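Local coordinates for SRPBCC family protein (PDB 3F08) that is of unknown function but, as a member of the SRPBCC superfamily with the Bet v 1-like fold, probably binds a hydrophobic ligand in an internal pocket, at residues E15-L20 with K130-A135; F79-Y84 with E115-L120. The protein carries 5 engineered substitutions. All coordinates share one frame; numbering follows the deposited sequence.

Contact 1 (E15-L20 with K130-A135); sequences EQVWQL and KALQHA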
# COMPACT_ATOMS: atom_id res chain seq x y z
N GLU B 15 -16.73 2.58 -7.20
CA GLU B 15 -16.61 2.33 -5.77
C GLU B 15 -16.73 0.84 -5.42
O GLU B 15 -15.98 0.34 -4.59
CB GLU B 15 -17.67 3.13 -4.99
CG GLU B 15 -17.46 4.64 -4.98
CD GLU B 15 -17.62 5.29 -6.35
OE1 GLU B 15 -18.64 5.04 -7.02
OE2 GLU B 15 -16.73 6.07 -6.75
N GLN B 16 -17.68 0.14 -6.04
CA GLN B 16 -17.86 -1.29 -5.77
C GLN B 16 -16.63 -2.06 -6.23
O GLN B 16 -16.08 -2.85 -5.49
CB GLN B 16 -19.06 -1.86 -6.53
CG GLN B 16 -20.40 -1.21 -6.28
CD GLN B 16 -21.47 -1.80 -7.20
OE1 GLN B 16 -21.85 -2.97 -7.07
NE2 GLN B 16 -21.95 -1.00 -8.15
N VAL B 17 -16.22 -1.81 -7.47
CA VAL B 17 -15.08 -2.50 -8.03
C VAL B 17 -13.79 -2.27 -7.25
O VAL B 17 -13.07 -3.22 -6.94
CB VAL B 17 -14.84 -2.10 -9.50
CG1 VAL B 17 -13.65 -2.87 -10.06
CG2 VAL B 17 -16.11 -2.38 -10.31
N TRP B 18 -13.48 -1.01 -6.95
CA TRP B 18 -12.26 -0.72 -6.20
C TRP B 18 -12.37 -1.28 -4.77
O TRP B 18 -11.38 -1.71 -4.19
CB TRP B 18 -11.98 0.79 -6.16
CG TRP B 18 -10.73 1.12 -5.39
CD1 TRP B 18 -10.65 1.77 -4.19
CD2 TRP B 18 -9.38 0.78 -5.76
NE1 TRP B 18 -9.33 1.86 -3.79
CE2 TRP B 18 -8.53 1.25 -4.73
CE3 TRP B 18 -8.80 0.12 -6.85
CZ2 TRP B 18 -7.14 1.09 -4.76
CZ3 TRP B 18 -7.40 -0.05 -6.88
CH2 TRP B 18 -6.59 0.44 -5.84
N GLN B 19 -13.58 -1.30 -4.22
CA GLN B 19 -13.77 -1.84 -2.88
C GLN B 19 -13.36 -3.31 -2.92
O GLN B 19 -12.68 -3.80 -2.02
CB GLN B 19 -15.24 -1.76 -2.46
CG GLN B 19 -15.50 -1.04 -1.13
CD GLN B 19 -14.61 -1.50 0.01
OE1 GLN B 19 -14.70 -2.63 0.49
NE2 GLN B 19 -13.73 -0.61 0.45
N LEU B 20 -13.80 -3.99 -3.97
CA LEU B 20 -13.53 -5.41 -4.17
C LEU B 20 -12.06 -5.72 -4.48
O LEU B 20 -11.44 -6.56 -3.82
CB LEU B 20 -14.40 -5.94 -5.32
CG LEU B 20 -14.89 -7.39 -5.39
CD1 LEU B 20 -14.59 -7.97 -6.75
CD2 LEU B 20 -14.25 -8.23 -4.30
N LYS B 130 -12.20 -11.37 -16.64
CA LYS B 130 -13.41 -12.14 -16.91
C LYS B 130 -13.90 -12.66 -15.56
O LYS B 130 -15.11 -12.72 -15.31
CB LYS B 130 -13.13 -13.31 -17.85
CG LYS B 130 -12.87 -12.89 -19.30
CD LYS B 130 -12.60 -14.09 -20.19
CE LYS B 130 -12.33 -13.67 -21.64
NZ LYS B 130 -11.90 -14.82 -22.48
N ALA B 131 -12.96 -13.01 -14.69
CA ALA B 131 -13.28 -13.50 -13.36
C ALA B 131 -13.91 -12.36 -12.56
O ALA B 131 -14.85 -12.57 -11.80
CB ALA B 131 -12.03 -14.02 -12.66
N LEU B 132 -13.39 -11.15 -12.75
CA LEU B 132 -13.94 -9.99 -12.05
C LEU B 132 -15.38 -9.72 -12.51
O LEU B 132 -16.24 -9.36 -11.72
CB LEU B 132 -13.07 -8.75 -12.32
CG LEU B 132 -13.52 -7.42 -11.70
CD1 LEU B 132 -13.61 -7.57 -10.18
CD2 LEU B 132 -12.54 -6.31 -12.08
N GLN B 133 -15.62 -9.90 -13.81
CA GLN B 133 -16.95 -9.68 -14.37
C GLN B 133 -17.90 -10.70 -13.76
O GLN B 133 -19.03 -10.38 -13.38
CB GLN B 133 -16.95 -9.84 -15.90
CG GLN B 133 -18.28 -9.47 -16.58
CD GLN B 133 -18.54 -7.96 -16.64
OE1 GLN B 133 -18.48 -7.35 -17.71
NE2 GLN B 133 -18.82 -7.36 -15.49
N HIS B 134 -17.43 -11.94 -13.66
CA HIS B 134 -18.23 -13.00 -13.09
C HIS B 134 -18.60 -12.70 -11.65
O HIS B 134 -19.73 -12.94 -11.22
CB HIS B 134 -17.48 -14.33 -13.18
CG HIS B 134 -18.17 -15.46 -12.49
ND1 HIS B 134 -17.85 -15.87 -11.21
CD2 HIS B 134 -19.18 -16.27 -12.90
CE1 HIS B 134 -18.63 -16.87 -10.86
NE2 HIS B 134 -19.44 -17.14 -11.86
N ALA B 135 -17.65 -12.15 -10.90
CA ALA B 135 -17.87 -11.80 -9.50
C ALA B 135 -19.00 -10.77 -9.38
O ALA B 135 -19.79 -10.82 -8.44
CB ALA B 135 -16.59 -11.24 -8.90

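Contact 2 (F79-Y84 with E115-L120); sequences FPVTNY and EEAINL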
# COMPACT_ATOMS: atom_id res chain seq x y z
N PHE B 79 6.95 -17.42 -14.29
CA PHE B 79 6.71 -16.82 -15.60
C PHE B 79 8.03 -16.42 -16.25
O PHE B 79 8.91 -15.88 -15.58
CB PHE B 79 5.80 -15.60 -15.45
CG PHE B 79 4.51 -15.90 -14.74
CD1 PHE B 79 3.71 -16.97 -15.15
CD2 PHE B 79 4.10 -15.13 -13.66
CE1 PHE B 79 2.51 -17.27 -14.48
CE2 PHE B 79 2.91 -15.41 -12.98
CZ PHE B 79 2.11 -16.49 -13.39
N PRO B 80 8.18 -16.69 -17.55
CA PRO B 80 9.41 -16.37 -18.29
C PRO B 80 9.62 -14.88 -18.57
O PRO B 80 9.79 -14.47 -19.71
CB PRO B 80 9.27 -17.18 -19.57
CG PRO B 80 7.79 -17.12 -19.82
CD PRO B 80 7.22 -17.38 -18.43
N VAL B 81 9.64 -14.08 -17.51
CA VAL B 81 9.84 -12.65 -17.66
C VAL B 81 10.61 -12.11 -16.48
O VAL B 81 10.59 -12.69 -15.40
CB VAL B 81 8.49 -11.88 -17.74
CG1 VAL B 81 7.72 -12.29 -18.99
CG2 VAL B 81 7.67 -12.16 -16.49
N THR B 82 11.29 -10.99 -16.70
CA THR B 82 12.05 -10.34 -15.66
C THR B 82 11.72 -8.85 -15.75
O THR B 82 11.07 -8.42 -16.71
CB THR B 82 13.57 -10.56 -15.85
OG1 THR B 82 14.27 -10.00 -14.74
CG2 THR B 82 14.06 -9.90 -17.13
N ASN B 83 12.14 -8.06 -14.77
CA ASN B 83 11.84 -6.64 -14.78
C ASN B 83 10.33 -6.43 -14.90
O ASN B 83 9.86 -5.48 -15.52
CB ASN B 83 12.53 -5.94 -15.95
CG ASN B 83 14.04 -6.11 -15.92
OD1 ASN B 83 14.70 -5.80 -14.93
ND2 ASN B 83 14.60 -6.60 -17.03
N TYR B 84 9.56 -7.32 -14.29
CA TYR B 84 8.11 -7.25 -14.35
C TYR B 84 7.46 -6.21 -13.43
O TYR B 84 7.71 -6.18 -12.23
CB TYR B 84 7.53 -8.62 -14.01
CG TYR B 84 6.04 -8.71 -14.21
CD1 TYR B 84 5.52 -8.92 -15.48
CD2 TYR B 84 5.16 -8.60 -13.14
CE1 TYR B 84 4.15 -9.03 -15.68
CE2 TYR B 84 3.78 -8.70 -13.33
CZ TYR B 84 3.29 -8.92 -14.61
OH TYR B 84 1.93 -9.04 -14.82
N GLU B 115 6.60 -12.00 -28.21
CA GLU B 115 5.22 -12.38 -28.53
C GLU B 115 4.63 -13.42 -27.58
O GLU B 115 3.45 -13.36 -27.25
CB GLU B 115 5.13 -12.90 -29.97
CG GLU B 115 5.49 -11.89 -31.07
CD GLU B 115 6.98 -11.56 -31.13
OE1 GLU B 115 7.80 -12.35 -30.63
OE2 GLU B 115 7.35 -10.51 -31.71
N GLU B 116 5.44 -14.37 -27.14
CA GLU B 116 4.94 -15.40 -26.23
C GLU B 116 4.76 -14.86 -24.81
O GLU B 116 3.82 -15.23 -24.11
CB GLU B 116 5.87 -16.61 -26.21
CG GLU B 116 5.22 -17.86 -25.67
CD GLU B 116 6.13 -19.07 -25.75
OE1 GLU B 116 6.75 -19.28 -26.82
OE2 GLU B 116 6.21 -19.82 -24.74
N ALA B 117 5.67 -13.98 -24.39
CA ALA B 117 5.58 -13.41 -23.05
C ALA B 117 4.35 -12.52 -23.01
O ALA B 117 3.58 -12.53 -22.05
CB ALA B 117 6.84 -12.60 -22.74
N ILE B 118 4.17 -11.75 -24.07
CA ILE B 118 3.04 -10.85 -24.20
C ILE B 118 1.72 -11.61 -24.17
O ILE B 118 0.79 -11.23 -23.46
CB ILE B 118 3.17 -10.02 -25.50
CG1 ILE B 118 4.19 -8.90 -25.30
CG2 ILE B 118 1.81 -9.48 -25.92
CD1 ILE B 118 4.63 -8.23 -26.59
N ASN B 119 1.64 -12.70 -24.94
CA ASN B 119 0.42 -13.51 -24.99
C ASN B 119 0.11 -14.15 -23.64
O ASN B 119 -1.04 -14.25 -23.24
CB ASN B 119 0.54 -14.59 -26.07
CG ASN B 119 -0.69 -15.48 -26.15
OD1 ASN B 119 -1.82 -15.00 -26.22
ND2 ASN B 119 -0.47 -16.79 -26.15
N LEU B 120 1.16 -14.59 -22.94
CA LEU B 120 0.98 -15.21 -21.63
C LEU B 120 0.49 -14.19 -20.61
O LEU B 120 -0.45 -14.44 -19.86
CB LEU B 120 2.30 -15.81 -21.15
CG LEU B 120 2.34 -16.21 -19.68
CD1 LEU B 120 1.39 -17.37 -19.42
CD2 LEU B 120 3.76 -16.59 -19.30

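Contact 1 (E15-L20 with K130-A135)
Leu20 and Leu132 each carry CG anti to the backbone N (chi1 -150° and 178°), which sends their branched ends out from helix 14-21 and helix 114-137 to meet between the two. The closest touch is methyl on methyl: Leu20 CD1 lies 3.6 Å from Leu132 CD1, the two side chains sliding past each other in opposite directions. Leu132 uses both branches, for its CD2 turns to Val17 and stands 4.1 Å from Val17 CG1. There the two side chains cross at about a right angle. One turn further along the second helix, Ala135 CB approaches Leu20 CD1 at 4.4 Å, a looser touch that extends the apolar patch toward the C terminus. The union is purely apolar and small, with 129 Å² buried. The axes of segments 15-20 and 130-135 come within 11.8 Å at an angle of 115°, and the nearest CA atoms, Val17 CA and Leu132 CA, are 8.6 Å apart, so the branched side chains bridge the gap. Phe136 adds to the seam by touching both Val17 and Leu20, while Ile10 and Val101 of the sheet meet both Val17 and Leu132 and help bury them. Another face of the short helix serves the dimer: Arg44 of the second subunit hydrogen-bonds the carbonyls of Trp18 and Gln19 and makes a cation-pi contact with the Trp18 indole, whose NE1 is bonded to Asp65. A short helix after the first strand, packed crosswise against the C-terminal part of a long helix that lies over an antiparallel sheet, is characteristic of the helix-grip fold of Bet v 1-like proteins.

Contact 2 (F79-Y84 with E115-L120)
Val81 and Ala117 form the more buried side of this contact, where the first turns of the long C-terminal helix of the Bet v 1-like helix-grip fold rest on the start of strand 81-92. Val81 CG1, placed anti to the carbonyl carbon (chi1 -64°), meets Ala117 CB at 3.9 Å. Ala117 is the one buried residue of the contact, with Phe107 of the adjacent strand and Val112 of the loop before the helix also against its methyl. Its small side chain is consistent with the close approach of helix and chain there, Pro80 CA and Ala117 CA being 6.8 Å apart.

The Leu120 side also packs closely, but at the surface. Leu120, one turn further on, offers CD2 to two neighbours at once: it lies 4.2 Å from Phe79 CD1, the two side chains crossing at about a right angle, and it faces the Pro80 ring as the side chains reach toward each other. Phe79 is backed by Ile74 and by Ile124 of the same helix. The exposed Glu116 lies on the solvent side of the helix. An inverse gamma turn centred on Pro80, with Val81 N bonded to Phe79 O at 2.7 Å, folds the chain here, and Pro80 CD stands 3.7 Å from Leu120 CD2.

Overall arrangement
From the N terminus, strand 3-10 leads into helix 14-21, which supplies the first half of contact 1. The chain then lays down strands 36-40, 45-49, 55-64 and 69-74 before residues 79-84 enter contact 2 at the start of strand 81-92. After strand 99-109, helix 114-137 begins, and its first turns close contact 2 across 30 intervening residues. Its later turns close contact 1 across 109, so the smaller loop nests inside the larger. The centres lie 25 Å apart on opposite sides of the chain's centre. Helix 114-137 thus meets the loop and start of strand 81-92 with its first turns and helix 14-21 with its last ones.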